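Local structure of ribosome inactivating type 1 protein (Iris hollandica, 3MVG) at residues F51-D56 with P61-L66; N70-A75 with V154-V159. The protein is a single-chain (type 1) ribosome-inactivating protein from iris, built on the mixed alpha/beta fold of that plant protein family. All blocks are in the same frame, centred on the assembly; numbering follows the deposited sequence. Where two conformers were deposited one is given.

Contact 1 (F51-D56 with P61-L66); sequences FVRLFD and PITLVL
F51 and V65 face each other at one end of an antiparallel beta hairpin, and F55 and P61 close the other end beside the turn. Between them V52 and L64 form one hydrogen-bonded pair and L54 and I62 the next; the bond from L54 N to I62 O is nearly straight, 2.9 Å long with 176° at the hydrogen. F51, followed outward, begins with CB against T63 CG2 at 3.6 Å. CG and CD1 stay close to the same methyl, which meets the ring obliquely, while CD2 and CE2 pass to V65, CE2 lying 3.7 Å from CG2. The ring gets there because CG stands beside the backbone N (chi1 -78°). On this face R53 runs its CG and CD past T63 OG1; its chain is bent about the CG-CD bond, and one water in the guanidinium plane links NH2, by a weak bond, to that hydroxyl. The main partner of the guanidinium is E5 of strand 3-7, bound in a salt bridge through NE. Alternate residues V52, L54, I62 and L64 turn to the opposite, buried face, where helices 13-27 and 126-138 pack on the sheet; there L54 CD1 meets L64 CD1 at 3.8 Å. At the turn end P61 CB sits over one face of the F55 ring in a CH-pi contact, 3.9 Å from its centroid and 21° off the ring normal.

Contact 2 (N70-A75 with V154-V159); sequences NAYVVA and VLIQLV
Y72 and V73 both meet I156 of helix 146-164, whose side chain is directed toward segment 70-75; here strand 72-78 of the central sheet packs on that helix. Along 70-75 the chain first makes an Asx turn: N70 OD1 accepts the backbone N of Y72 at 3.1 Å, with the donor well above the carbonyl plane of the amide. A71 and Y72 then both face N67 in a G1 beta bulge, and the positive phi of A71 (61°) fits the first position of that bulge. The A71 carbonyl is hydrogen-bonded to S160 OG, a second link to the same helix. Y72 comes next. Its CG lies roughly opposite the backbone N, about 30° short of fully anti (chi1 -151°), and the phenol reaches the helix with its far end: CE2 is 3.5 Å from I156 CG2, and OH is 3.6 Å from the same methyl and 3.8 Å from I156 CD1. I156 CG2 approaches the ring obliquely, while OH itself is hydrogen-bonded to G106 O, which restrains the far end of the phenol. V73 directs its side chain at the helix, and its CG2 packs 3.8 Å from I156 CG1. The two branches of I156 are thus shared out, CG2 to the tyrosine and CG1 to the valine, with CD1 also turned to the phenol. Y108 of helix 108-115 touches both Y72 and I156, and a bound glycerol about 4 Å from the Y72 side chain is consistent with a pocket here. Between 70-75 and 154-159 no hydrogen bond forms: the side-chain contact is apolar, held by dispersion and by burial of I156, while the phenol hydroxyl that borders these methyls has its polar need met by G106.

Overall arrangement
From the N terminus, strand 3-7 pairs with strand 49-55, and contact 1 then closes a short hairpin, with four residues between its segments. Contact 2 opens only after this hairpin is complete, so the two are in series, neither nested nor crossed. Its closure is much longer: 78 residues, a good part of them helical, separate 70-75 from 154-159 and bring helix 146-164 back against the sheet. The centres lie about 10 Å apart and the contacts touch directly, since strands 61-67 and 72-78 are neighbours: V65 N probably bonds to A75 O, and V65 O to V74 N. Together they join the hairpin, the next strand and helix 146-164.

Contact 1 (F51-D56 with P61-L66)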
loop_
_atom_site.group_PDB
_atom_site.type_symbol
_atom_site.label_atom_id
_atom_site.label_comp_id
_atom_site.label_asym_id
_atom_site.label_seq_id
_atom_site.Cartn_x
_atom_site.Cartn_y
_atom_site.Cartn_z
ATOM N N PHE A 51 -19.449 -13.087 -8.134
ATOM C CA PHE A 51 -18.530 -13.963 -8.858
ATOM C C PHE A 51 -17.235 -13.215 -9.152
ATOM O O PHE A 51 -17.267 -12.045 -9.553
ATOM C CB PHE A 51 -19.144 -14.402 -10.189
ATOM C CG PHE A 51 -20.187 -15.502 -10.088
ATOM C CD1 PHE A 51 -20.738 -16.014 -11.254
ATOM C CD2 PHE A 51 -20.597 -16.049 -8.870
ATOM C CE1 PHE A 51 -21.700 -17.033 -11.224
ATOM C CE2 PHE A 51 -21.568 -17.069 -8.829
ATOM C CZ PHE A 51 -22.111 -17.559 -10.012
ATOM N N VAL A 52 -16.109 -13.906 -8.998
ATOM C CA VAL A 52 -14.797 -13.363 -9.309
ATOM C C VAL A 52 -14.148 -14.324 -10.289
ATOM O O VAL A 52 -13.736 -15.422 -9.912
ATOM C CB VAL A 52 -13.923 -13.203 -8.042
ATOM C CG1 VAL A 52 -12.540 -12.670 -8.405
ATOM C CG2 VAL A 52 -14.592 -12.261 -7.067
ATOM N N ARG A 53 -14.103 -13.926 -11.559
ATOM C CA ARG A 53 -13.554 -14.779 -12.596
ATOM C C ARG A 53 -12.076 -14.488 -12.780
ATOM O O ARG A 53 -11.685 -13.349 -13.061
ATOM C CB ARG A 53 -14.328 -14.627 -13.908
ATOM C CG ARG A 53 -13.893 -15.644 -14.968
ATOM C CD ARG A 53 -14.945 -15.925 -16.037
ATOM N NE ARG A 53 -15.551 -14.712 -16.579
ATOM C CZ ARG A 53 -16.849 -14.427 -16.508
ATOM N NH1 ARG A 53 -17.309 -13.297 -17.029
ATOM N NH2 ARG A 53 -17.693 -15.267 -15.921
ATOM N N LEU A 54 -11.260 -15.521 -12.597
ATOM C CA LEU A 54 -9.810 -15.394 -12.623
ATOM C C LEU A 54 -9.233 -16.211 -13.757
ATOM O O LEU A 54 -9.614 -17.362 -13.940
ATOM C CB LEU A 54 -9.223 -15.904 -11.311
ATOM C CG LEU A 54 -9.711 -15.247 -10.018
ATOM C CD1 LEU A 54 -9.140 -15.990 -8.835
ATOM C CD2 LEU A 54 -9.295 -13.791 -9.988
ATOM N N PHE A 55 -8.278 -15.628 -14.480
ATOM C CA PHE A 55 -7.681 -16.255 -15.671
ATOM C C PHE A 55 -6.196 -16.511 -15.467
ATOM O O PHE A 55 -5.461 -15.618 -15.040
ATOM C CB PHE A 55 -7.867 -15.355 -16.897
ATOM C CG PHE A 55 -9.302 -15.182 -17.334
ATOM C CD1 PHE A 55 -10.154 -14.310 -16.671
ATOM C CD2 PHE A 55 -9.789 -15.865 -18.450
ATOM C CE1 PHE A 55 -11.472 -14.138 -17.087
ATOM C CE2 PHE A 55 -11.111 -15.692 -18.880
ATOM C CZ PHE A 55 -11.950 -14.833 -18.199
ATOM N N ASP A 56 -5.756 -17.731 -15.771
ATOM C CA ASP A 56 -4.344 -18.093 -15.655
ATOM C C ASP A 56 -3.524 -17.621 -16.861
ATOM O O ASP A 56 -4.033 -16.862 -17.681
ATOM C CB ASP A 56 -4.186 -19.597 -15.378
ATOM C CG ASP A 56 -4.487 -20.479 -16.585
ATOM O OD1 ASP A 56 -4.668 -19.964 -17.716
ATOM O OD2 ASP A 56 -4.543 -21.710 -16.383
ATOM N N PRO A 61 -10.034 -19.975 -17.277
ATOM C CA PRO A 61 -10.649 -19.350 -16.116
ATOM C C PRO A 61 -11.185 -20.310 -15.065
ATOM O O PRO A 61 -11.506 -21.463 -15.357
ATOM C CB PRO A 61 -11.828 -18.608 -16.731
ATOM C CG PRO A 61 -12.274 -19.520 -17.855
ATOM C CD PRO A 61 -11.023 -20.228 -18.350
ATOM N N ILE A 62 -11.240 -19.831 -13.823
ATOM C CA ILE A 62 -12.095 -20.404 -12.772
ATOM C C ILE A 62 -12.832 -19.244 -12.118
ATOM O O ILE A 62 -12.292 -18.134 -12.068
ATOM C CB ILE A 62 -11.318 -21.250 -11.709
ATOM C CG1 ILE A 62 -10.380 -20.389 -10.854
ATOM C CG2 ILE A 62 -10.580 -22.391 -12.369
ATOM C CD1 ILE A 62 -10.990 -19.938 -9.551
ATOM N N THR A 63 -14.058 -19.485 -11.644
ATOM C CA THR A 63 -14.858 -18.439 -11.032
ATOM C C THR A 63 -15.038 -18.719 -9.560
ATOM O O THR A 63 -15.676 -19.707 -9.199
ATOM C CB THR A 63 -16.224 -18.306 -11.713
ATOM O OG1 THR A 63 -16.023 -18.046 -13.108
ATOM C CG2 THR A 63 -17.040 -17.160 -11.095
ATOM N N LEU A 64 -14.487 -17.852 -8.719
ATOM C CA LEU A 64 -14.757 -17.929 -7.292
ATOM C C LEU A 64 -16.136 -17.359 -7.003
ATOM O O LEU A 64 -16.557 -16.381 -7.634
ATOM C CB LEU A 64 -13.731 -17.126 -6.502
ATOM C CG LEU A 64 -12.255 -17.490 -6.640
ATOM C CD1 LEU A 64 -11.415 -16.506 -5.843
ATOM C CD2 LEU A 64 -12.007 -18.915 -6.168
ATOM N N VAL A 65 -16.839 -17.971 -6.060
ATOM C CA VAL A 65 -18.093 -17.421 -5.568
ATOM C C VAL A 65 -17.813 -16.855 -4.192
ATOM O O VAL A 65 -17.380 -17.582 -3.292
ATOM C CB VAL A 65 -19.202 -18.490 -5.499
ATOM C CG1 VAL A 65 -20.529 -17.861 -5.071
ATOM C CG2 VAL A 65 -19.334 -19.210 -6.840
ATOM N N LEU A 66 -18.022 -15.552 -4.039
ATOM C CA LEU A 66 -17.862 -14.905 -2.750
ATOM C C LEU A 66 -19.219 -14.601 -2.145
ATOM O O LEU A 66 -20.193 -14.344 -2.852
ATOM C CB LEU A 66 -17.040 -13.620 -2.877
ATOM C CG LEU A 66 -15.516 -13.806 -2.880
ATOM C CD1 LEU A 66 -15.049 -14.631 -4.076
ATOM C CD2 LEU A 66 -14.823 -12.449 -2.846
HETATM O O HOH W 1 -18.405 -17.281 -14.277
#

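Contact 2 (N70-A75 with V154-V159)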
loop_
_atom_site.group_PDB
_atom_site.type_symbol
_atom_site.label_atom_id
_atom_site.label_comp_id
_atom_site.label_asym_id
_atom_site.label_seq_id
_atom_site.Cartn_x
_atom_site.Cartn_y
_atom_site.Cartn_z
ATOM N N ASN A 70 -19.266 -11.463 3.969
ATOM C CA ASN A 70 -17.961 -11.577 4.611
ATOM C C ASN A 70 -16.775 -11.511 3.649
ATOM O O ASN A 70 -15.624 -11.674 4.061
ATOM C CB ASN A 70 -17.891 -12.825 5.511
ATOM C CG ASN A 70 -17.976 -14.120 4.734
ATOM O OD1 ASN A 70 -18.119 -14.128 3.509
ATOM N ND2 ASN A 70 -17.870 -15.238 5.451
ATOM N N ALA A 71 -17.065 -11.258 2.372
ATOM C CA ALA A 71 -16.046 -11.172 1.308
ATOM C C ALA A 71 -15.254 -12.464 1.119
ATOM O O ALA A 71 -14.153 -12.444 0.566
ATOM C CB ALA A 71 -15.099 -9.987 1.545
ATOM N N TYR A 72 -15.820 -13.588 1.545
ATOM C CA TYR A 72 -15.090 -14.853 1.575
ATOM C C TYR A 72 -15.608 -15.867 0.556
ATOM O O TYR A 72 -16.766 -15.848 0.154
ATOM C CB TYR A 72 -15.161 -15.458 2.977
ATOM C CG TYR A 72 -13.971 -16.311 3.364
ATOM C CD1 TYR A 72 -14.058 -17.707 3.389
ATOM C CD2 TYR A 72 -12.766 -15.717 3.723
ATOM C CE1 TYR A 72 -12.969 -18.491 3.777
ATOM C CE2 TYR A 72 -11.678 -16.480 4.124
ATOM C CZ TYR A 72 -11.787 -17.865 4.140
ATOM O OH TYR A 72 -10.696 -18.615 4.523
ATOM N N VAL A 73 -14.724 -16.774 0.161
ATOM C CA VAL A 73 -15.035 -17.795 -0.841
ATOM C C VAL A 73 -15.957 -18.864 -0.260
ATOM O O VAL A 73 -15.690 -19.368 0.835
ATOM C CB VAL A 73 -13.730 -18.446 -1.369
ATOM C CG1 VAL A 73 -14.031 -19.599 -2.310
ATOM C CG2 VAL A 73 -12.861 -17.416 -2.078
ATOM N N VAL A 74 -17.022 -19.208 -0.993
ATOM C CA VAL A 74 -17.935 -20.290 -0.597
ATOM C C VAL A 74 -17.957 -21.450 -1.602
ATOM O O VAL A 74 -18.406 -22.558 -1.281
ATOM C CB VAL A 74 -19.393 -19.788 -0.367
ATOM C CG1 VAL A 74 -19.432 -18.698 0.715
ATOM C CG2 VAL A 74 -20.034 -19.298 -1.671
ATOM N N ALA A 75 -17.452 -21.203 -2.808
ATOM C CA ALA A 75 -17.514 -22.174 -3.897
ATOM C C ALA A 75 -16.651 -21.679 -5.033
ATOM O O ALA A 75 -16.216 -20.526 -5.035
ATOM C CB ALA A 75 -18.948 -22.339 -4.370
ATOM N N VAL A 154 -4.048 -19.923 -1.444
ATOM C CA VAL A 154 -3.443 -18.867 -2.257
ATOM C C VAL A 154 -4.510 -17.866 -2.717
ATOM O O VAL A 154 -4.367 -16.654 -2.532
ATOM C CB VAL A 154 -2.683 -19.458 -3.474
ATOM C CG1 VAL A 154 -2.203 -18.359 -4.418
ATOM C CG2 VAL A 154 -1.493 -20.297 -3.005
ATOM N N LEU A 155 -5.593 -18.373 -3.295
ATOM C CA LEU A 155 -6.623 -17.498 -3.875
ATOM C C LEU A 155 -7.396 -16.703 -2.831
ATOM O O LEU A 155 -7.663 -15.526 -3.034
ATOM C CB LEU A 155 -7.572 -18.292 -4.768
ATOM C CG LEU A 155 -6.882 -18.908 -5.987
ATOM C CD1 LEU A 155 -7.848 -19.756 -6.792
ATOM C CD2 LEU A 155 -6.190 -17.868 -6.873
ATOM N N ILE A 156 -7.742 -17.341 -1.715
ATOM C CA ILE A 156 -8.411 -16.642 -0.627
ATOM C C ILE A 156 -7.558 -15.475 -0.135
ATOM O O ILE A 156 -8.060 -14.362 0.054
ATOM C CB ILE A 156 -8.791 -17.604 0.515
ATOM C CG1 ILE A 156 -9.944 -18.508 0.061
ATOM C CG2 ILE A 156 -9.157 -16.819 1.781
ATOM C CD1 ILE A 156 -10.162 -19.746 0.921
ATOM N N GLN A 157 -6.269 -15.703 0.050
ATOM C CA GLN A 157 -5.416 -14.625 0.520
ATOM C C GLN A 157 -5.251 -13.504 -0.495
ATOM O O GLN A 157 -5.224 -12.339 -0.118
ATOM C CB GLN A 157 -4.070 -15.150 0.983
ATOM C CG GLN A 157 -4.161 -15.972 2.246
ATOM C CD GLN A 157 -2.809 -16.427 2.700
ATOM O OE1 GLN A 157 -2.212 -15.844 3.608
ATOM N NE2 GLN A 157 -2.291 -17.453 2.046
ATOM N N LEU A 158 -5.160 -13.845 -1.777
ATOM C CA LEU A 158 -4.908 -12.844 -2.815
ATOM C C LEU A 158 -6.162 -12.166 -3.346
ATOM O O LEU A 158 -6.058 -11.200 -4.116
ATOM C CB LEU A 158 -4.066 -13.435 -3.951
ATOM C CG LEU A 158 -2.669 -13.881 -3.517
ATOM C CD1 LEU A 158 -1.960 -14.563 -4.670
ATOM C CD2 LEU A 158 -1.862 -12.694 -3.036
ATOM N N VAL A 159 -7.336 -12.645 -2.933
ATOM C CA VAL A 159 -8.602 -12.037 -3.325
ATOM C C VAL A 159 -9.345 -11.523 -2.087
ATOM O O VAL A 159 -9.542 -10.318 -1.953
ATOM C CB VAL A 159 -9.475 -13.021 -4.152
ATOM C CG1 VAL A 159 -10.830 -12.421 -4.433
ATOM C CG2 VAL A 159 -8.765 -13.383 -5.457
#